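Local atomic coordinates of uncharacterized protein (PDB entry 4O5P), a protein that probably hydrolyses phospholipids of target-cell membranes as an effector delivered by the type VI secretion system of Pseudomonas aeruginosa. Residues 180-185 / 710-715; 185-190 / 794-799; 759-764 / 803-808. All blocks are in the same frame, centred on the assembly; numbering follows the deposited sequence.

Contact 1 (180-185 / 710-715); sequences TNWTVS and GVMLAS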
loop_
_atom_site.group_PDB
_atom_site.type_symbol
_atom_site.label_atom_id
_atom_site.label_comp_id
_atom_site.label_asym_id
_atom_site.label_seq_id
_atom_site.Cartn_x
_atom_site.Cartn_y
_atom_site.Cartn_z
ATOM N N THR A 180 0.252 -19.618 2.185
ATOM C CA THR A 180 -0.675 -20.227 3.127
ATOM C C THR A 180 -1.929 -20.767 2.437
ATOM O O THR A 180 -2.805 -21.326 3.099
ATOM C CB THR A 180 -1.036 -19.281 4.287
ATOM O OG1 THR A 180 -1.304 -17.964 3.781
ATOM C CG2 THR A 180 0.121 -19.201 5.250
ATOM N N ASN A 181 -2.000 -20.614 1.112
ATOM C CA ASN A 181 -3.093 -21.180 0.307
ATOM C C ASN A 181 -4.514 -20.936 0.815
ATOM O O ASN A 181 -5.315 -21.872 0.864
ATOM C CB ASN A 181 -2.911 -22.696 0.152
ATOM C CG ASN A 181 -1.542 -23.069 -0.350
ATOM O OD1 ASN A 181 -0.833 -23.841 0.284
ATOM N ND2 ASN A 181 -1.162 -22.523 -1.496
ATOM N N TRP A 182 -4.839 -19.708 1.201
ATOM C CA TRP A 182 -6.159 -19.465 1.782
ATOM C C TRP A 182 -7.287 -19.817 0.817
ATOM O O TRP A 182 -7.298 -19.365 -0.328
ATOM C CB TRP A 182 -6.316 -18.014 2.280
ATOM C CG TRP A 182 -7.747 -17.654 2.639
ATOM C CD1 TRP A 182 -8.560 -16.765 1.983
ATOM C CD2 TRP A 182 -8.530 -18.183 3.723
ATOM N NE1 TRP A 182 -9.794 -16.706 2.597
ATOM C CE2 TRP A 182 -9.804 -17.567 3.663
ATOM C CE3 TRP A 182 -8.281 -19.115 4.736
ATOM C CZ2 TRP A 182 -10.825 -17.858 4.577
ATOM C CZ3 TRP A 182 -9.295 -19.407 5.639
ATOM C CH2 TRP A 182 -10.553 -18.777 5.555
ATOM N N THR A 183 -8.210 -20.656 1.286
ATOM C CA THR A 183 -9.498 -20.846 0.623
ATOM C C THR A 183 -10.610 -21.260 1.595
ATOM O O THR A 183 -10.364 -21.550 2.774
ATOM C CB THR A 183 -9.434 -21.875 -0.533
ATOM O OG1 THR A 183 -10.596 -21.723 -1.360
ATOM C CG2 THR A 183 -9.372 -23.314 0.005
ATOM N N VAL A 184 -11.838 -21.269 1.080
ATOM C CA VAL A 184 -12.982 -21.790 1.809
ATOM C C VAL A 184 -13.607 -22.869 0.945
ATOM O O VAL A 184 -13.883 -22.632 -0.230
ATOM C CB VAL A 184 -14.022 -20.696 2.074
ATOM C CG1 VAL A 184 -15.156 -21.239 2.928
ATOM C CG2 VAL A 184 -13.364 -19.499 2.753
ATOM N N SER A 185 -13.806 -24.058 1.508
ATOM C CA SER A 185 -14.462 -25.139 0.772
ATOM C C SER A 185 -15.772 -25.548 1.450
ATOM O O SER A 185 -15.870 -25.567 2.684
ATOM C CB SER A 185 -13.543 -26.357 0.630
ATOM O OG SER A 185 -13.618 -27.198 1.765
ATOM N N GLY A 710 -23.907 -18.481 10.819
ATOM C CA GLY A 710 -23.700 -19.829 11.324
ATOM C C GLY A 710 -23.251 -20.862 10.305
ATOM O O GLY A 710 -23.416 -22.075 10.517
ATOM N N VAL A 711 -22.681 -20.396 9.201
ATOM C CA VAL A 711 -22.110 -21.300 8.206
ATOM C C VAL A 711 -20.885 -20.665 7.550
ATOM O O VAL A 711 -20.801 -19.437 7.453
ATOM C CB VAL A 711 -23.153 -21.667 7.123
ATOM C CG1 VAL A 711 -23.363 -20.499 6.160
ATOM C CG2 VAL A 711 -22.706 -22.883 6.359
HETATM N N MSE A 712 -19.928 -21.488 7.121
HETATM C CA MSE A 712 -18.820 -20.993 6.300
HETATM C C MSE A 712 -19.252 -20.940 4.837
HETATM O O MSE A 712 -19.939 -21.842 4.344
HETATM C CB MSE A 712 -17.576 -21.886 6.428
HETATM C CG MSE A 712 -16.881 -21.838 7.785
HETATM SE SE MSE A 712 -15.955 -20.162 8.203
HETATM C CE MSE A 712 -14.650 -20.183 6.743
ATOM N N LEU A 713 -18.857 -19.883 4.140
ATOM C CA LEU A 713 -19.199 -19.746 2.729
ATOM C C LEU A 713 -18.185 -18.836 2.037
ATOM O O LEU A 713 -17.687 -17.877 2.645
ATOM C CB LEU A 713 -20.618 -19.181 2.574
ATOM C CG LEU A 713 -21.457 -19.654 1.377
ATOM C CD1 LEU A 713 -21.767 -21.121 1.510
ATOM C CD2 LEU A 713 -22.760 -18.866 1.237
ATOM N N ALA A 714 -17.889 -19.123 0.772
ATOM C CA ALA A 714 -16.878 -18.355 0.034
ATOM C C ALA A 714 -17.293 -16.898 -0.129
ATOM O O ALA A 714 -16.450 -16.000 -0.060
ATOM C CB ALA A 714 -16.589 -18.994 -1.337
ATOM N N SER A 715 -18.596 -16.681 -0.325
ATOM C CA SER A 715 -19.159 -15.341 -0.516
ATOM C C SER A 715 -20.466 -15.223 0.244
ATOM O O SER A 715 -21.306 -16.128 0.193
ATOM C CB SER A 715 -19.435 -15.059 -1.997
ATOM O OG SER A 715 -18.407 -14.269 -2.567
HETATM O O HOH W 1 -17.823 -24.575 3.865
#
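The carbonyl oxygen of Ser185 holds a water that also leans toward the carbonyl of Met712, a selenomethionine. The water gives a short hydrogen bond of 2.5 Å from its oxygen to Ser185 O and a weak, long one of 3.5 Å to Met712 O; no direct hydrogen bond joins 180-185 to 710-715. The rest is apolar. Val184, on the short strand 184-185, turns its side chain to the other backbone and meets it with one methyl. With Val184 CG1 anti to the backbone N (chi1 -176°), that branch lies 4.0 Å from the methyl CE of Met712 and equally 4.0 Å from the carbonyl carbon of Leu713, close to where the peptide runs on into Ala714. Met712 is bent at both chi2 and chi3, and its chain folds round to cross the valine at about a right angle. Met712 CE also approaches the six-membered ring of Trp182, obliquely, 4.5 Å from CH2. The indole nitrogen, Trp182 NE1, donates to Leu605 O. The contact thus joins the two-stranded hairpin after helix 168-178 to the loop leading into strand 715-723; Ala714 in that loop is backbone-bonded to Leu605. With two methyl groups, Val184 CG1 and Met712 CE, making the closest approaches, and a water whose second arm is weak as the polar link, the attachment depends mainly on shape and burial.

Contact 2 (185-190 / 794-799); sequences STLTGG and PLAVAA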
loop_
_atom_site.group_PDB
_atom_site.type_symbol
_atom_site.label_atom_id
_atom_site.label_comp_id
_atom_site.label_asym_id
_atom_site.label_seq_id
_atom_site.Cartn_x
_atom_site.Cartn_y
_atom_site.Cartn_z
ATOM N N SER A 185 -13.806 -24.058 1.508
ATOM C CA SER A 185 -14.462 -25.139 0.772
ATOM C C SER A 185 -15.772 -25.548 1.450
ATOM O O SER A 185 -15.870 -25.567 2.684
ATOM C CB SER A 185 -13.543 -26.357 0.630
ATOM O OG SER A 185 -13.618 -27.198 1.765
ATOM N N THR A 186 -16.767 -25.874 0.628
ATOM C CA THR A 186 -18.075 -26.330 1.098
ATOM C C THR A 186 -17.941 -27.527 2.037
ATOM O O THR A 186 -18.727 -27.703 2.960
ATOM C CB THR A 186 -18.970 -26.710 -0.099
ATOM O OG1 THR A 186 -18.309 -27.704 -0.897
ATOM C CG2 THR A 186 -19.231 -25.482 -0.969
ATOM N N LEU A 187 -16.910 -28.331 1.810
ATOM C CA LEU A 187 -16.710 -29.550 2.587
ATOM C C LEU A 187 -16.034 -29.358 3.950
ATOM O O LEU A 187 -16.428 -29.990 4.939
ATOM C CB LEU A 187 -15.889 -30.537 1.764
ATOM C CG LEU A 187 -15.923 -31.983 2.233
ATOM C CD1 LEU A 187 -17.363 -32.419 2.461
ATOM C CD2 LEU A 187 -15.230 -32.875 1.197
ATOM N N THR A 188 -15.005 -28.516 3.995
ATOM C CA THR A 188 -14.177 -28.391 5.196
ATOM C C THR A 188 -14.105 -26.977 5.784
ATOM O O THR A 188 -13.529 -26.785 6.856
ATOM C CB THR A 188 -12.726 -28.890 4.940
ATOM O OG1 THR A 188 -12.231 -28.335 3.714
ATOM C CG2 THR A 188 -12.675 -30.413 4.863
ATOM N N GLY A 189 -14.659 -25.988 5.086
ATOM C CA GLY A 189 -14.623 -24.613 5.567
ATOM C C GLY A 189 -13.294 -23.930 5.289
ATOM O O GLY A 189 -12.769 -24.013 4.174
ATOM N N GLY A 190 -12.747 -23.251 6.292
ATOM C CA GLY A 190 -11.497 -22.531 6.122
ATOM C C GLY A 190 -10.301 -23.453 5.962
ATOM O O GLY A 190 -10.215 -24.496 6.616
ATOM N N PRO A 794 -18.689 -26.072 8.301
ATOM C CA PRO A 794 -18.688 -26.011 6.835
ATOM C C PRO A 794 -20.091 -26.216 6.282
ATOM O O PRO A 794 -20.947 -26.762 6.986
ATOM C CB PRO A 794 -17.777 -27.178 6.421
ATOM C CG PRO A 794 -17.540 -27.990 7.676
ATOM C CD PRO A 794 -17.740 -27.069 8.829
ATOM N N LEU A 795 -20.326 -25.773 5.051
ATOM C CA LEU A 795 -21.661 -25.837 4.467
ATOM C C LEU A 795 -22.206 -27.270 4.440
ATOM O O LEU A 795 -23.396 -27.493 4.671
ATOM C CB LEU A 795 -21.656 -25.230 3.063
ATOM C CG LEU A 795 -22.984 -25.163 2.317
ATOM C CD1 LEU A 795 -24.030 -24.462 3.152
ATOM C CD2 LEU A 795 -22.781 -24.433 0.998
ATOM N N ALA A 796 -21.327 -28.236 4.188
ATOM C CA ALA A 796 -21.755 -29.628 4.075
ATOM C C ALA A 796 -22.208 -30.209 5.405
ATOM O O ALA A 796 -22.973 -31.161 5.423
ATOM C CB ALA A 796 -20.668 -30.478 3.463
ATOM N N VAL A 797 -21.729 -29.649 6.512
ATOM C CA VAL A 797 -22.141 -30.110 7.841
ATOM C C VAL A 797 -23.446 -29.437 8.259
ATOM O O VAL A 797 -24.358 -30.080 8.779
ATOM C CB VAL A 797 -21.046 -29.848 8.904
ATOM C CG1 VAL A 797 -21.579 -30.095 10.323
ATOM C CG2 VAL A 797 -19.803 -30.708 8.620
ATOM N N ALA A 798 -23.529 -28.136 8.020
ATOM C CA ALA A 798 -24.721 -27.374 8.358
ATOM C C ALA A 798 -25.923 -27.747 7.479
ATOM O O ALA A 798 -27.063 -27.507 7.864
ATOM C CB ALA A 798 -24.425 -25.876 8.265
ATOM N N ALA A 799 -25.669 -28.337 6.308
ATOM C CA ALA A 799 -26.748 -28.630 5.356
ATOM C C ALA A 799 -27.462 -29.965 5.590
ATOM O O ALA A 799 -28.521 -30.207 5.011
ATOM C CB ALA A 799 -26.240 -28.557 3.927
HETATM O O HOH W 1 -17.823 -24.575 3.865
#
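A tight hairpin with a classic beta bulge, in which Thr188 and Gly189 both face Ser185, receives the first turn of the short helix 795-798. The central bond runs from Ala796 N to Thr186 O, 2.9 Å long with an N-H...O angle of 152°; the donor is tilted 22° from the carbonyl plane. Leu795 N, although near the same oxygen, is badly angled for it and instead donates, from Leu795 N to the water oxygen at 3.0 Å, to the water held by Ser185 O. Direct and water-mediated bonds therefore engage two successive amides of the helix's first turn, where amides have no acceptor one turn back in the helix itself. Pro794 stands at the N-cap position, and its own carbonyl oxygen accepts from both Val797 N and Ala798 N. The hairpin itself is closed by paired backbone bonds between Ser185 and Gly189, the latter at positive phi, and by a hydroxyl-hydroxyl bond of 2.6 Å between Ser185 OG and Thr188 OG1. Pro794 lays the CB-CG side of its ring against the turn, CB lying 3.5 Å from Leu187 O and 3.6 Å from Gly189 N. Beside it, Leu187 CD1 touches Ala796 CB at 4.0 Å. Thr186 carries its CG2 anti to the carbonyl carbon, which brings this methyl to 4.2 Å from Leu795 CD2, the two side chains meeting at a slant. Leu809 and Gln812 of helix 803-814 touch both Thr186 and Leu795.

Contact 3 (759-764 / 803-808); sequences IALPMV and PALQQV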
loop_
_atom_site.group_PDB
_atom_site.type_symbol
_atom_site.label_atom_id
_atom_site.label_comp_id
_atom_site.label_asym_id
_atom_site.label_seq_id
_atom_site.Cartn_x
_atom_site.Cartn_y
_atom_site.Cartn_z
ATOM N N ILE A 759 -30.946 -17.559 -0.909
ATOM C CA ILE A 759 -31.473 -18.202 0.301
ATOM C C ILE A 759 -30.880 -17.611 1.585
ATOM O O ILE A 759 -29.695 -17.282 1.638
ATOM C CB ILE A 759 -31.272 -19.747 0.242
ATOM C CG1 ILE A 759 -32.161 -20.353 -0.852
ATOM C CG2 ILE A 759 -31.602 -20.410 1.558
ATOM C CD1 ILE A 759 -31.800 -21.800 -1.219
ATOM N N ALA A 760 -31.715 -17.458 2.609
ATOM C CA ALA A 760 -31.278 -16.886 3.880
ATOM C C ALA A 760 -30.333 -17.822 4.651
ATOM O O ALA A 760 -30.592 -19.019 4.775
ATOM C CB ALA A 760 -32.496 -16.514 4.738
ATOM N N LEU A 761 -29.254 -17.260 5.190
ATOM C CA LEU A 761 -28.312 -18.021 6.000
ATOM C C LEU A 761 -28.650 -17.915 7.491
ATOM O O LEU A 761 -29.103 -16.874 7.965
ATOM C CB LEU A 761 -26.873 -17.551 5.735
ATOM C CG LEU A 761 -26.334 -17.845 4.334
ATOM C CD1 LEU A 761 -24.978 -17.191 4.130
ATOM C CD2 LEU A 761 -26.239 -19.344 4.095
ATOM N N PRO A 762 -28.412 -18.999 8.242
ATOM C CA PRO A 762 -28.632 -19.002 9.693
ATOM C C PRO A 762 -27.780 -17.952 10.419
ATOM O O PRO A 762 -26.578 -17.844 10.163
ATOM C CB PRO A 762 -28.175 -20.408 10.106
ATOM C CG PRO A 762 -27.218 -20.831 9.023
ATOM C CD PRO A 762 -27.784 -20.248 7.770
HETATM N N MSE A 763 -28.411 -17.184 11.302
HETATM C CA MSE A 763 -27.717 -16.210 12.136
HETATM C C MSE A 763 -27.728 -16.714 13.566
HETATM O O MSE A 763 -28.647 -17.420 13.982
HETATM C CB MSE A 763 -28.429 -14.857 12.122
HETATM C CG MSE A 763 -28.682 -14.262 10.754
HETATM SE SE MSE A 763 -27.037 -13.843 9.818
HETATM C CE MSE A 763 -26.162 -12.754 11.180
ATOM N N VAL A 764 -26.710 -16.342 14.324
ATOM C CA VAL A 764 -26.666 -16.644 15.739
ATOM C C VAL A 764 -26.515 -15.285 16.402
ATOM O O VAL A 764 -26.107 -14.329 15.743
ATOM C CB VAL A 764 -25.472 -17.551 16.057
ATOM C CG1 VAL A 764 -25.515 -18.016 17.499
ATOM C CG2 VAL A 764 -25.460 -18.761 15.115
ATOM N N PRO A 803 -32.974 -28.526 4.053
ATOM C CA PRO A 803 -33.179 -28.594 2.601
ATOM C C PRO A 803 -32.741 -27.302 1.888
ATOM O O PRO A 803 -32.148 -27.369 0.792
ATOM C CB PRO A 803 -34.685 -28.814 2.487
ATOM C CG PRO A 803 -34.999 -29.660 3.696
ATOM C CD PRO A 803 -34.089 -29.150 4.796
ATOM N N ALA A 804 -32.996 -26.152 2.515
ATOM C CA ALA A 804 -32.597 -24.862 1.947
ATOM C C ALA A 804 -31.080 -24.755 1.761
ATOM O O ALA A 804 -30.569 -24.414 0.671
ATOM C CB ALA A 804 -33.108 -23.723 2.824
ATOM N N LEU A 805 -30.353 -25.032 2.839
ATOM C CA LEU A 805 -28.907 -25.018 2.767
ATOM C C LEU A 805 -28.435 -26.081 1.779
ATOM O O LEU A 805 -27.378 -25.937 1.197
ATOM C CB LEU A 805 -28.281 -25.233 4.145
ATOM C CG LEU A 805 -28.467 -24.102 5.165
ATOM C CD1 LEU A 805 -27.660 -24.357 6.426
ATOM C CD2 LEU A 805 -28.106 -22.749 4.557
ATOM N N GLN A 806 -29.215 -27.144 1.575
ATOM C CA GLN A 806 -28.832 -28.143 0.575
ATOM C C GLN A 806 -28.858 -27.527 -0.818
ATOM O O GLN A 806 -27.967 -27.785 -1.632
ATOM C CB GLN A 806 -29.730 -29.380 0.632
ATOM C CG GLN A 806 -29.565 -30.229 1.882
ATOM C CD GLN A 806 -30.640 -31.300 1.990
ATOM O OE1 GLN A 806 -31.101 -31.846 0.980
ATOM N NE2 GLN A 806 -31.057 -31.594 3.220
ATOM N N GLN A 807 -29.858 -26.696 -1.102
ATOM C CA GLN A 807 -29.809 -25.986 -2.392
ATOM C C GLN A 807 -28.606 -25.042 -2.494
ATOM O O GLN A 807 -27.891 -25.025 -3.522
ATOM C CB GLN A 807 -31.106 -25.235 -2.678
ATOM C CG GLN A 807 -32.053 -26.006 -3.599
ATOM C CD GLN A 807 -33.465 -25.491 -3.520
ATOM O OE1 GLN A 807 -33.754 -24.578 -2.749
ATOM N NE2 GLN A 807 -34.361 -26.074 -4.315
ATOM N N VAL A 808 -28.382 -24.264 -1.435
ATOM C CA VAL A 808 -27.179 -23.418 -1.388
ATOM C C VAL A 808 -25.931 -24.229 -1.729
ATOM O O VAL A 808 -25.125 -23.825 -2.565
ATOM C CB VAL A 808 -26.995 -22.765 -0.006
ATOM C CG1 VAL A 808 -25.657 -22.038 0.079
ATOM C CG2 VAL A 808 -28.153 -21.816 0.292
#
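The start of the last modelled helix, 803-814, rests on an irregular, extended loop, 759-764, that lies between strand 749-753 and helix 767-772; no hydrogen bond crosses between them, and the packing is mainly apolar. Ile759 does most of the work. It points at the helix and sets its branches among Ala804, Gln807 and Val808, residues three and four apart that present one helical face. With CG1 beside the backbone N (chi1 -68°), Ile759 CG2 falls anti to that nitrogen and lies 3.9 Å from Ala804 CB, while Ile759 CB comes to 3.7 Å from Val808 CG2. The longer branch reaches further across, with Ile759 CD1 3.5 Å from Ala804 O. That oxygen already accepts the helical bond from Val808 N, so the methyl lies beside a carbonyl that is in use. Gln807, extended beyond CG, crosses the isoleucine at about a right angle and flanks the same methyl with both its CB and its amide oxygen. Val808 also touches Leu795 of helix 795-798, and Leu761 touches Val711. Within 803-808, Leu805 is the residue that meets Leu761 and Pro762. Neither leucine has its CB directed at the other segment, yet their ends converge: Leu761 CD2 and Leu805 CD2 are 3.9 Å apart, the side chains crossing at about a right angle. The same Leu805 methyl also meets the end of the proline ring, Leu805 CD2 standing 4.1 Å from Pro762 CD.

In the fold
From the N terminus, the chain first forms the hairpin of strands 184-185 and 189-190, which takes part in both contact 1 and contact 2 through Ser185. Contact 1 closes a loop of over 500 residues at 710-715. Next comes 759-764, the opening half of contact 3; contact 2 then closes at 794-799 and contact 3 at 803-808. Contacts 1 and 2 cross, as do 2 and 3, whereas 1 and 3 follow in series. Leu713, Leu795 and Val808 meet in a common apolar cluster, and Gly710 N probably bonds Pro762 O. Together the three contacts tie an early hairpin to loops and the last modelled helices.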